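Local coordinates for protein SusD homolog (Bacteroides thetaiotaomicron, PDB 4MRU) that probably binds mucin O-glycans as a SusD-like outer membrane lipoprotein with a TPR-like helical fold, and has a magnesium-binding site, at residues A[54-58]-A[420-426]; A[259-265]-A[291-296]; A[277-283]-A[309-315]; A[390-394]-A[440-444]. All coordinates share one frame; numbering follows the deposited sequence. Where two conformers were deposited one is given.

Interaction 1: A[54-58]-A[420-426]; sequences YAGYF and WIALFPN. With EDO (1,2-ethanediol), chain F.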
# COMPACT_ATOMS: atom_id res chain seq x y z
N TYR A 54 0.17 -1.76 -10.18
CA TYR A 54 1.57 -1.41 -9.98
C TYR A 54 2.25 -2.27 -8.89
O TYR A 54 3.45 -2.23 -8.76
CB TYR A 54 1.66 0.08 -9.69
CG TYR A 54 1.04 0.96 -10.80
CD1 TYR A 54 0.96 0.51 -12.12
CD2 TYR A 54 0.61 2.24 -10.53
CE1 TYR A 54 0.42 1.30 -13.12
CE2 TYR A 54 0.08 3.06 -11.54
CZ TYR A 54 -0.01 2.58 -12.83
OH TYR A 54 -0.54 3.34 -13.83
N ALA A 55 1.46 -3.00 -8.10
CA ALA A 55 2.01 -3.91 -7.11
C ALA A 55 2.09 -5.34 -7.68
O ALA A 55 2.51 -6.26 -6.98
CB ALA A 55 1.15 -3.90 -5.84
N GLY A 56 1.65 -5.55 -8.91
CA GLY A 56 1.63 -6.92 -9.44
C GLY A 56 0.57 -7.80 -8.83
O GLY A 56 0.67 -9.04 -8.85
N TYR A 57 -0.52 -7.18 -8.34
CA TYR A 57 -1.57 -7.93 -7.64
C TYR A 57 -2.79 -8.24 -8.50
O TYR A 57 -3.36 -9.34 -8.39
CB TYR A 57 -2.09 -7.16 -6.44
CG TYR A 57 -1.22 -7.06 -5.21
CD1 TYR A 57 -0.14 -7.91 -4.97
CD2 TYR A 57 -1.55 -6.16 -4.21
CE1 TYR A 57 0.59 -7.82 -3.79
CE2 TYR A 57 -0.82 -6.05 -3.05
CZ TYR A 57 0.25 -6.86 -2.84
OH TYR A 57 0.95 -6.74 -1.69
N PHE A 58 -3.19 -7.30 -9.35
CA PHE A 58 -4.43 -7.41 -10.14
C PHE A 58 -4.26 -6.82 -11.51
O PHE A 58 -3.52 -5.86 -11.71
CB PHE A 58 -5.61 -6.65 -9.54
CG PHE A 58 -5.90 -6.98 -8.13
CD1 PHE A 58 -6.23 -8.26 -7.77
CD2 PHE A 58 -5.78 -6.02 -7.16
CE1 PHE A 58 -6.47 -8.57 -6.47
CE2 PHE A 58 -6.00 -6.34 -5.83
CZ PHE A 58 -6.33 -7.62 -5.49
N TRP A 420 5.50 -8.20 0.82
CA TRP A 420 4.56 -8.02 -0.33
C TRP A 420 3.49 -9.09 -0.42
O TRP A 420 2.30 -8.78 -0.67
CB TRP A 420 5.37 -7.95 -1.61
CG TRP A 420 4.69 -8.00 -2.90
CD1 TRP A 420 4.08 -6.99 -3.53
CD2 TRP A 420 4.71 -9.10 -3.80
NE1 TRP A 420 3.68 -7.38 -4.78
CE2 TRP A 420 4.05 -8.67 -4.98
CE3 TRP A 420 5.23 -10.40 -3.74
CZ2 TRP A 420 3.87 -9.50 -6.05
CZ3 TRP A 420 5.10 -11.21 -4.84
CH2 TRP A 420 4.42 -10.77 -5.98
N ILE A 421 3.88 -10.35 -0.23
CA ILE A 421 2.92 -11.42 -0.11
C ILE A 421 1.97 -11.18 1.10
O ILE A 421 0.74 -11.29 1.00
CB ILE A 421 3.61 -12.78 0.03
CG1 ILE A 421 4.36 -13.13 -1.27
CG2 ILE A 421 2.58 -13.84 0.40
CD1 ILE A 421 5.20 -14.39 -1.17
N ALA A 422 2.56 -10.86 2.25
CA ALA A 422 1.77 -10.62 3.47
C ALA A 422 0.86 -9.38 3.43
O ALA A 422 -0.12 -9.29 4.14
CB ALA A 422 2.71 -10.52 4.67
N LEU A 423 1.21 -8.42 2.59
CA LEU A 423 0.45 -7.19 2.44
C LEU A 423 -0.80 -7.31 1.56
O LEU A 423 -1.64 -6.42 1.54
CB LEU A 423 1.38 -6.11 1.82
CG LEU A 423 2.19 -5.27 2.78
CD1 LEU A 423 3.29 -4.52 2.01
CD2 LEU A 423 1.30 -4.29 3.55
N PHE A 424 -0.87 -8.37 0.75
CA PHE A 424 -1.94 -8.48 -0.24
C PHE A 424 -3.26 -8.26 0.48
O PHE A 424 -3.47 -8.87 1.50
CB PHE A 424 -1.85 -9.84 -0.90
CG PHE A 424 -2.95 -10.14 -1.86
CD1 PHE A 424 -2.87 -9.71 -3.19
CD2 PHE A 424 -4.04 -10.89 -1.49
CE1 PHE A 424 -3.88 -10.02 -4.10
CE2 PHE A 424 -5.07 -11.18 -2.41
CZ PHE A 424 -4.97 -10.75 -3.70
N PRO A 425 -4.19 -7.45 -0.06
CA PRO A 425 -4.24 -6.70 -1.34
C PRO A 425 -3.96 -5.18 -1.22
O PRO A 425 -4.53 -4.38 -1.98
CB PRO A 425 -5.70 -6.92 -1.77
CG PRO A 425 -6.43 -6.79 -0.43
CD PRO A 425 -5.50 -7.43 0.61
N ASN A 426 -3.07 -4.79 -0.31
CA ASN A 426 -2.70 -3.39 -0.07
C ASN A 426 -1.66 -2.91 -1.15
O ASN A 426 -0.44 -2.81 -0.90
CB ASN A 426 -2.14 -3.25 1.33
CG ASN A 426 -1.97 -1.80 1.79
OD1 ASN A 426 -2.00 -0.85 1.01
ND2 ASN A 426 -1.79 -1.64 3.07
C1 EDO F . -2.71 2.57 5.76
O1 EDO F . -2.01 3.06 4.61
C2 EDO F . -3.37 1.34 5.25
O2 EDO F . -2.28 0.50 4.91

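Interaction 2: A[259-265]-A[291-296]; sequences RVGADII and YYGMRI. With EDO (1,2-ethanediol), chain M; EDO (1,2-ethanediol), chain K.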
# COMPACT_ATOMS: atom_id res chain seq x y z
N ARG A 259 -8.97 -9.43 -12.00
CA ARG A 259 -8.54 -10.73 -11.56
C ARG A 259 -7.09 -10.62 -11.10
O ARG A 259 -6.42 -9.62 -11.29
CB ARG A 259 -8.71 -11.80 -12.66
CG ARG A 259 -10.14 -12.14 -13.06
CD ARG A 259 -10.76 -12.88 -11.92
NE ARG A 259 -12.17 -13.26 -12.01
CZ ARG A 259 -13.18 -12.67 -11.35
NH1 ARG A 259 -13.00 -11.54 -10.66
NH2 ARG A 259 -14.38 -13.21 -11.39
N VAL A 260 -6.62 -11.69 -10.49
CA VAL A 260 -5.31 -11.71 -9.92
C VAL A 260 -4.23 -11.68 -11.00
O VAL A 260 -4.34 -12.31 -12.04
CB VAL A 260 -5.15 -12.96 -9.01
CG1 VAL A 260 -3.77 -13.00 -8.40
CG2 VAL A 260 -6.19 -12.94 -7.92
N GLY A 261 -3.16 -10.94 -10.69
CA GLY A 261 -2.06 -10.75 -11.58
C GLY A 261 -1.05 -11.89 -11.60
O GLY A 261 -0.96 -12.70 -10.66
N ALA A 262 -0.27 -11.93 -12.68
CA ALA A 262 0.67 -13.00 -12.91
C ALA A 262 1.76 -13.02 -11.84
O ALA A 262 2.22 -14.09 -11.44
CB ALA A 262 1.31 -12.85 -14.26
N ASP A 263 2.18 -11.84 -11.40
CA ASP A 263 3.37 -11.75 -10.55
C ASP A 263 3.16 -12.46 -9.25
O ASP A 263 3.95 -13.34 -8.88
CB ASP A 263 3.76 -10.30 -10.29
CG ASP A 263 3.95 -9.52 -11.57
OD1 ASP A 263 2.94 -9.01 -12.14
OD2 ASP A 263 5.11 -9.44 -11.99
N ILE A 264 2.11 -12.11 -8.53
CA ILE A 264 1.89 -12.72 -7.22
C ILE A 264 1.66 -14.24 -7.33
O ILE A 264 2.12 -15.01 -6.49
CB ILE A 264 0.78 -12.03 -6.43
CG1 ILE A 264 0.80 -12.55 -4.98
CG2 ILE A 264 -0.59 -12.23 -7.10
CD1 ILE A 264 0.12 -11.66 -3.99
N ILE A 265 1.02 -14.68 -8.41
CA ILE A 265 0.89 -16.12 -8.66
C ILE A 265 2.23 -16.83 -8.98
O ILE A 265 2.45 -17.96 -8.52
CB ILE A 265 -0.13 -16.38 -9.78
CG1 ILE A 265 -1.49 -15.84 -9.39
CG2 ILE A 265 -0.23 -17.86 -10.09
CD1 ILE A 265 -2.17 -16.60 -8.28
N TYR A 291 -4.32 -22.21 -9.37
CA TYR A 291 -4.24 -20.78 -9.25
C TYR A 291 -3.56 -20.21 -10.50
O TYR A 291 -2.49 -20.67 -10.88
CB TYR A 291 -3.44 -20.43 -8.02
CG TYR A 291 -4.06 -21.05 -6.78
CD1 TYR A 291 -5.20 -20.50 -6.23
CD2 TYR A 291 -3.50 -22.15 -6.16
CE1 TYR A 291 -5.80 -21.05 -5.10
CE2 TYR A 291 -4.08 -22.73 -5.02
CZ TYR A 291 -5.22 -22.18 -4.50
OH TYR A 291 -5.79 -22.69 -3.36
N TYR A 292 -4.22 -19.27 -11.15
CA TYR A 292 -3.76 -18.69 -12.42
C TYR A 292 -3.85 -17.17 -12.36
O TYR A 292 -4.83 -16.61 -11.83
CB TYR A 292 -4.61 -19.21 -13.56
CG TYR A 292 -4.53 -20.69 -13.80
CD1 TYR A 292 -5.40 -21.55 -13.15
CD2 TYR A 292 -3.58 -21.25 -14.68
CE1 TYR A 292 -5.33 -22.91 -13.34
CE2 TYR A 292 -3.54 -22.63 -14.91
CZ TYR A 292 -4.43 -23.45 -14.25
OH TYR A 292 -4.40 -24.83 -14.38
N GLY A 293 -2.84 -16.52 -12.92
CA GLY A 293 -2.75 -15.08 -12.92
C GLY A 293 -2.71 -14.53 -14.31
O GLY A 293 -2.28 -15.23 -15.23
N MSE A 294 -3.21 -13.30 -14.45
CA MSE A 294 -3.26 -12.60 -15.72
C MSE A 294 -2.07 -11.68 -15.85
O MSE A 294 -1.70 -10.98 -14.91
CB MSE A 294 -4.58 -11.81 -15.77
CG MSE A 294 -4.85 -11.06 -17.08
SE MSE A 294 -5.97 -9.44 -16.74
CE MSE A 294 -7.33 -10.26 -15.60
N ARG A 295 -1.47 -11.64 -17.02
CA ARG A 295 -0.36 -10.71 -17.27
C ARG A 295 -0.85 -9.29 -17.11
O ARG A 295 -1.85 -8.92 -17.68
CB ARG A 295 0.24 -10.92 -18.65
CG ARG A 295 1.53 -10.13 -18.92
CD ARG A 295 2.75 -10.72 -18.21
NE ARG A 295 3.89 -9.93 -18.52
CZ ARG A 295 4.67 -10.13 -19.57
NH1 ARG A 295 4.47 -11.18 -20.41
NH2 ARG A 295 5.66 -9.29 -19.79
N ILE A 296 -0.13 -8.49 -16.35
CA ILE A 296 -0.50 -7.07 -16.17
C ILE A 296 0.15 -6.19 -17.24
O ILE A 296 1.34 -6.30 -17.46
CB ILE A 296 -0.11 -6.57 -14.77
CG1 ILE A 296 -0.92 -7.34 -13.74
CG2 ILE A 296 -0.34 -5.06 -14.64
CD1 ILE A 296 -0.43 -7.17 -12.34
C1 EDO M . -0.89 -24.54 -9.59
O1 EDO M . -2.13 -23.97 -9.20
C2 EDO M . -1.10 -25.18 -10.94
O2 EDO M . -1.61 -24.12 -11.73
C1 EDO K . 5.23 -10.20 -24.80
O1 EDO K . 6.60 -9.80 -24.48
C2 EDO K . 4.75 -11.56 -24.24
O2 EDO K . 5.51 -12.08 -23.11
O HOH W 1 2.11 -9.34 -14.85

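Interaction 3: A[277-283]-A[309-315]; sequences DKYFTKV and TSYSNRL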
# COMPACT_ATOMS: atom_id res chain seq x y z
N ASP A 277 -4.79 -20.69 -0.73
CA ASP A 277 -6.22 -21.02 -0.65
C ASP A 277 -6.97 -20.04 0.26
O ASP A 277 -8.18 -20.07 0.29
CB ASP A 277 -6.49 -22.48 -0.25
CG ASP A 277 -6.32 -22.75 1.22
OD1 ASP A 277 -5.50 -22.08 1.88
OD2 ASP A 277 -7.05 -23.63 1.74
N LYS A 278 -6.24 -19.19 0.95
CA LYS A 278 -6.84 -18.09 1.72
C LYS A 278 -6.85 -16.78 0.92
O LYS A 278 -7.63 -15.89 1.20
CB LYS A 278 -6.07 -17.87 3.02
CG LYS A 278 -5.95 -19.16 3.89
CD LYS A 278 -7.28 -19.54 4.45
CE LYS A 278 -7.17 -20.70 5.45
NZ LYS A 278 -6.36 -21.80 4.90
N TYR A 279 -5.98 -16.68 -0.07
CA TYR A 279 -5.87 -15.43 -0.88
C TYR A 279 -6.73 -15.42 -2.15
O TYR A 279 -7.24 -14.37 -2.55
CB TYR A 279 -4.45 -15.25 -1.36
CG TYR A 279 -3.48 -14.66 -0.36
CD1 TYR A 279 -3.65 -14.81 1.02
CD2 TYR A 279 -2.38 -13.93 -0.82
CE1 TYR A 279 -2.75 -14.24 1.93
CE2 TYR A 279 -1.48 -13.35 0.09
CZ TYR A 279 -1.69 -13.53 1.46
OH TYR A 279 -0.80 -12.99 2.37
N PHE A 280 -6.83 -16.58 -2.81
CA PHE A 280 -7.34 -16.69 -4.17
C PHE A 280 -8.36 -17.79 -4.34
O PHE A 280 -8.38 -18.76 -3.58
CB PHE A 280 -6.22 -17.03 -5.13
CG PHE A 280 -4.97 -16.22 -4.96
CD1 PHE A 280 -5.01 -14.84 -5.00
CD2 PHE A 280 -3.74 -16.85 -4.83
CE1 PHE A 280 -3.86 -14.08 -4.86
CE2 PHE A 280 -2.59 -16.11 -4.69
CZ PHE A 280 -2.65 -14.72 -4.70
N THR A 281 -9.24 -17.61 -5.32
CA THR A 281 -10.07 -18.68 -5.81
C THR A 281 -9.27 -19.51 -6.83
O THR A 281 -8.29 -19.03 -7.45
CB THR A 281 -11.34 -18.15 -6.50
OG1 THR A 281 -10.95 -17.38 -7.64
CG2 THR A 281 -12.13 -17.26 -5.57
N LYS A 282 -9.68 -20.76 -6.97
CA LYS A 282 -9.17 -21.67 -7.97
C LYS A 282 -9.98 -21.57 -9.24
O LYS A 282 -11.18 -21.32 -9.17
CB LYS A 282 -9.27 -23.11 -7.48
CG LYS A 282 -8.24 -23.48 -6.43
CD LYS A 282 -8.18 -24.99 -6.27
CE LYS A 282 -6.93 -25.42 -5.50
NZ LYS A 282 -6.92 -26.89 -5.22
N VAL A 283 -9.30 -21.75 -10.38
CA VAL A 283 -9.93 -21.88 -11.65
C VAL A 283 -9.90 -23.35 -11.92
O VAL A 283 -8.86 -23.96 -11.77
CB VAL A 283 -9.14 -21.23 -12.79
CG1 VAL A 283 -9.85 -21.53 -14.11
CG2 VAL A 283 -8.95 -19.74 -12.60
N THR A 309 -13.10 -15.77 -16.42
CA THR A 309 -13.18 -17.20 -16.04
C THR A 309 -11.85 -17.95 -16.09
O THR A 309 -11.74 -19.01 -15.49
CB THR A 309 -14.20 -17.96 -16.91
OG1 THR A 309 -13.83 -17.86 -18.29
CG2 THR A 309 -15.65 -17.40 -16.71
N SER A 310 -10.83 -17.42 -16.75
CA SER A 310 -9.58 -18.17 -16.93
C SER A 310 -8.52 -17.89 -15.88
O SER A 310 -7.47 -18.53 -15.86
CB SER A 310 -8.99 -17.85 -18.29
OG SER A 310 -9.92 -18.22 -19.29
N TYR A 311 -8.77 -16.87 -15.06
CA TYR A 311 -7.82 -16.43 -14.05
C TYR A 311 -8.48 -16.39 -12.67
O TYR A 311 -9.65 -16.13 -12.54
CB TYR A 311 -7.25 -15.05 -14.40
CG TYR A 311 -6.63 -15.08 -15.76
CD1 TYR A 311 -5.40 -15.67 -15.96
CD2 TYR A 311 -7.28 -14.50 -16.84
CE1 TYR A 311 -4.83 -15.73 -17.22
CE2 TYR A 311 -6.73 -14.56 -18.11
CZ TYR A 311 -5.50 -15.19 -18.30
OH TYR A 311 -4.95 -15.24 -19.56
N SER A 312 -7.67 -16.67 -11.65
CA SER A 312 -8.10 -16.62 -10.27
C SER A 312 -8.63 -15.23 -9.91
O SER A 312 -8.11 -14.23 -10.40
CB SER A 312 -6.94 -16.98 -9.34
OG SER A 312 -6.56 -18.32 -9.49
N ASN A 313 -9.60 -15.20 -9.01
CA ASN A 313 -10.03 -14.00 -8.30
C ASN A 313 -9.37 -13.94 -6.94
O ASN A 313 -8.86 -14.94 -6.45
CB ASN A 313 -11.55 -14.05 -8.11
CG ASN A 313 -12.16 -12.72 -7.71
OD1 ASN A 313 -11.50 -11.70 -7.60
ND2 ASN A 313 -13.45 -12.75 -7.49
N ARG A 314 -9.37 -12.78 -6.30
CA ARG A 314 -9.14 -12.80 -4.89
C ARG A 314 -10.32 -13.47 -4.20
O ARG A 314 -11.40 -13.49 -4.72
CB ARG A 314 -8.86 -11.39 -4.33
CG ARG A 314 -9.96 -10.39 -4.41
CD ARG A 314 -9.46 -9.05 -3.83
NE ARG A 314 -9.48 -9.05 -2.37
CZ ARG A 314 -9.65 -7.96 -1.61
NH1 ARG A 314 -9.75 -6.75 -2.15
NH2 ARG A 314 -9.71 -8.08 -0.31
N LEU A 315 -10.06 -14.02 -3.01
CA LEU A 315 -11.06 -14.67 -2.17
C LEU A 315 -11.52 -13.66 -1.13
O LEU A 315 -10.75 -13.28 -0.26
CB LEU A 315 -10.47 -15.90 -1.50
CG LEU A 315 -11.43 -16.67 -0.57
CD1 LEU A 315 -12.60 -17.23 -1.38
CD2 LEU A 315 -10.69 -17.76 0.18

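Interaction 4: A[390-394]-A[440-444]; sequences TGSPA and PKLLP. With EDO (1,2-ethanediol), chain H.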
# COMPACT_ATOMS: atom_id res chain seq x y z
N THR A 390 5.85 -15.92 -20.05
CA THR A 390 7.18 -15.33 -19.99
C THR A 390 8.00 -15.99 -18.88
O THR A 390 7.47 -16.81 -18.10
CB THR A 390 7.10 -13.77 -19.83
OG1 THR A 390 8.34 -13.18 -20.21
CG2 THR A 390 6.82 -13.34 -18.45
N GLY A 391 9.27 -15.64 -18.81
CA GLY A 391 10.15 -16.17 -17.79
C GLY A 391 9.84 -15.67 -16.39
O GLY A 391 9.06 -14.75 -16.19
N SER A 392 10.45 -16.31 -15.41
CA SER A 392 10.25 -15.99 -14.05
C SER A 392 10.68 -14.54 -13.75
O SER A 392 11.67 -14.08 -14.24
CB SER A 392 11.11 -16.94 -13.20
OG SER A 392 10.99 -16.55 -11.86
N PRO A 393 9.99 -13.87 -12.82
CA PRO A 393 10.36 -12.50 -12.45
C PRO A 393 11.60 -12.40 -11.55
O PRO A 393 12.21 -11.33 -11.51
CB PRO A 393 9.14 -12.00 -11.68
CG PRO A 393 8.50 -13.23 -11.14
CD PRO A 393 8.73 -14.29 -12.18
N ALA A 394 11.94 -13.48 -10.84
CA ALA A 394 13.02 -13.44 -9.83
C ALA A 394 13.49 -14.82 -9.49
O ALA A 394 12.80 -15.81 -9.76
CB ALA A 394 12.53 -12.73 -8.57
N PRO A 440 9.38 -6.58 -4.57
CA PRO A 440 9.88 -7.66 -5.38
C PRO A 440 10.07 -7.23 -6.84
O PRO A 440 9.46 -6.26 -7.30
CB PRO A 440 8.76 -8.70 -5.28
CG PRO A 440 7.54 -7.83 -5.25
CD PRO A 440 7.92 -6.64 -4.41
N LYS A 441 10.91 -7.95 -7.56
CA LYS A 441 11.00 -7.80 -8.98
C LYS A 441 9.69 -8.29 -9.60
O LYS A 441 9.19 -9.33 -9.24
CB LYS A 441 12.19 -8.56 -9.54
CG LYS A 441 13.52 -8.12 -8.92
CD LYS A 441 14.60 -9.09 -9.42
CE LYS A 441 15.95 -8.75 -8.86
NZ LYS A 441 16.90 -9.83 -9.23
N LEU A 442 9.14 -7.47 -10.50
CA LEU A 442 7.90 -7.75 -11.16
C LEU A 442 8.10 -7.90 -12.68
O LEU A 442 9.07 -7.40 -13.26
CB LEU A 442 6.94 -6.60 -10.92
CG LEU A 442 6.60 -6.27 -9.48
CD1 LEU A 442 5.78 -4.96 -9.41
CD2 LEU A 442 5.85 -7.45 -8.88
N LEU A 443 7.12 -8.52 -13.34
CA LEU A 443 7.14 -8.71 -14.75
C LEU A 443 6.86 -7.39 -15.46
O LEU A 443 5.94 -6.64 -15.07
CB LEU A 443 6.07 -9.74 -15.16
CG LEU A 443 6.24 -11.16 -14.62
CD1 LEU A 443 5.11 -12.07 -15.08
CD2 LEU A 443 7.55 -11.75 -15.07
N PRO A 444 7.60 -7.14 -16.55
CA PRO A 444 7.37 -5.87 -17.25
C PRO A 444 6.02 -5.89 -17.97
O PRO A 444 5.53 -6.95 -18.34
CB PRO A 444 8.52 -5.81 -18.25
CG PRO A 444 8.84 -7.24 -18.54
CD PRO A 444 8.65 -7.94 -17.19
C1 EDO H . 9.41 -3.18 -13.94
O1 EDO H . 9.16 -3.57 -12.59
C2 EDO H . 10.48 -4.07 -14.53
O2 EDO H . 9.95 -5.36 -14.82
O HOH W 2 11.49 -9.09 -13.35

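Interaction 1: A[54-58]-A[420-426]
The hydroxyl of Tyr57 sits between two partners: it donates to the carbonyl O of Trp420, OH to O 2.7 Å, in the carbonyl plane and on a lone pair, and it is also hydrogen-bonded to Ser430 OG. The bond to Trp420 reaches into the last turn of helix 408-423. A second bond runs back the other way, from Trp420 NE1 to Ala55 O, again 2.7 Å; the oxygen lies only 4° out of the indole plane, at the ring edge. The tyrosine ring is sandwiched: Ala55 CB covers the centre of one face, while Phe424 turns its edge to the opposite face in a T-shaped pair, CD1 to Tyr57 CG 3.7 Å. The five-membered ring of Trp420 is nearly parallel to the tyrosine but slid aside, with little overlap. With CG anti to the backbone N (chi1 175°), Phe424 can also reach Phe58, CE1 to CZ 3.7 Å, completing an aromatic cluster that Pro425, after its cis peptide bond, flanks at the edge of Phe58. A leucine in place of Tyr57 would probably leave the Trp420 carbonyl and Ser430 without their hydroxyl mate and the edge of Phe424 without an aromatic face. The cluster is buried where the Schellman turn after helix 40-54 meets the end of helix 408-423, with Ile264 of helix 262-270 and Ser430 of helix 427-437 packed around it.

Interaction 2: A[259-265]-A[291-296]
Tyr291 meets Ile265 through its CB, 4.0 Å from CD1, while its ring leads away from the contact and lies obliquely to an ethanediol oxygen, O1. Tyr292 also turns its ring outward, one face lying under O2 of the same ethanediol. The third flat group, the guanidinium of Arg295, receives O2 of another ethanediol at its edge, in plane, and is further bound to the carbonyls of Pro444 and Tyr388. Across the contact it is backbone and aliphatic atoms that meet, gathered around a single beta bridge between Gly261 and Met294, the latter deposited as selenomethionine. Met294 N donates to Val260 O at 2.8 Å, nearly straight at 169°; the return bond, Ala262 N to Met294 O, is weak and bent. Gly293 lies so close that any CB would clash with Gly261 O and Ala262 CA. Over it sits Ile265, CG1 to Gly293 CA 3.8 Å, its CG1 beside the backbone N (chi1 -61°) and its CG2 3.7 Å from Tyr291 O. Cut back to an alanine, Ile265 would lose CG1, CG2 and CD1, which is likely to open a gap above Gly293 and leave the CB of Tyr291 without its apolar neighbour. Near the start of the helix, a water joins Asp263 OD1 (2.9 Å) to Ile296 N (2.8 Å), while Asp263 OD2 is held by Leu443 N. The whole contact marks the point where strand 258-260 passes through the N-cap Gly261 into helix 262-270, flanked by the loop that follows strand 289-290.

Interaction 3: A[277-283]-A[309-315]
Phe280 and Arg314 form an isolated antiparallel bridge, a non-hydrogen-bonded pair with CA atoms 4.3 Å apart, joining the exit of helix 276-279 to the loop after helix 304-309 of this SusD-like protein. The tight part of the contact is the inner half. Thr281 N donates to Asn313 O, and the threonine side chain takes the opposite role: its OG1, placed between the backbone N and the carbonyl carbon (chi1 63°), accepts Asn313 N at 2.9 Å. Ser312 OG in turn donates to Thr281 O at 2.8 Å, nearly in line with the C=O, and is bonded to Tyr292 N as well, so this hydroxyl links three chain segments. Farther along, Val283 wedges its two methyls into the bend of the loop, CG1 to Thr309 O and CG2 to Tyr311 C, both 3.4 Å. The CB of Phe280 points away from the loop, yet Asn313 O lies at the edge of its ring, which packs on Phe424 and helix 262-270. The outer half is looser and more exposed. Asp277 and Lys278 pair with each other in a salt bridge, NZ to OD1 3.2 Å, and the exposed Leu315 is the main side chain to reach over. Its N still makes a sound backbone bond to Tyr279 O, so the looseness is in the side chains, while its methyl CD2 lies 3.4 Å from Asp277 O.

Interaction 4: A[390-394]-A[440-444]
Leu443 and Thr390 reach toward each other tip to tip, leucine CD2 3.8 Å from threonine CG2, where two irregular loop segments of the SusD-like fold run antiparallel at the surface without direct hydrogen bonds between them. With CG anti to its own carbonyl carbon (chi1 -63°) and an extended second torsion, Leu443 brings both methyls within reach of Thr390. CD2 does most of the touching: besides the threonine methyl it meets Gly391 O at 3.5 Å and Pro393 CB at 3.8 Å. The proline ring lies askew to the leucine and presents CB, which also faces the carbonyl of Lys441, 3.6 Å from its O. Lys441 approaches from the other end. Its CB rests 3.4 Å from Pro393 O, and the chain then stretches out fully extended past Ala394, its side chain also touching Glu413 on helix 408-423. Tyr267 of helix 262-270 packs on Pro393 and Ala394 and holds Lys441 O through its hydroxyl. A water nevertheless bridges the two segments: it donates both to Pro393 O and to Leu442 O, each at 3.0 Å, and the latter oxygen accepts a further bond from an ethanediol hydroxyl.

Interactions 1, 2 and 3 form a continuous network. The centres of interactions 2 and 3 lie 9 Å apart, and Ser312 is probably bonded through its backbone to both Val260 and Tyr292. Interaction 1, 11 Å from interaction 2 between centres, joins it through a probable bond from Gly261 N to Tyr57 O at 2.8 Å, and interaction 3 through Tyr279 OH to Ile421 O at 2.7 Å. Interaction 4 attaches mainly to interaction 2, Leu443 N probably bonding Asp263 OD2, and packs Pro440 and Leu442 on Trp420; it stays about 11 Å from interaction 3 at nearest atoms. All four lie away from the magnesium site at Asn373.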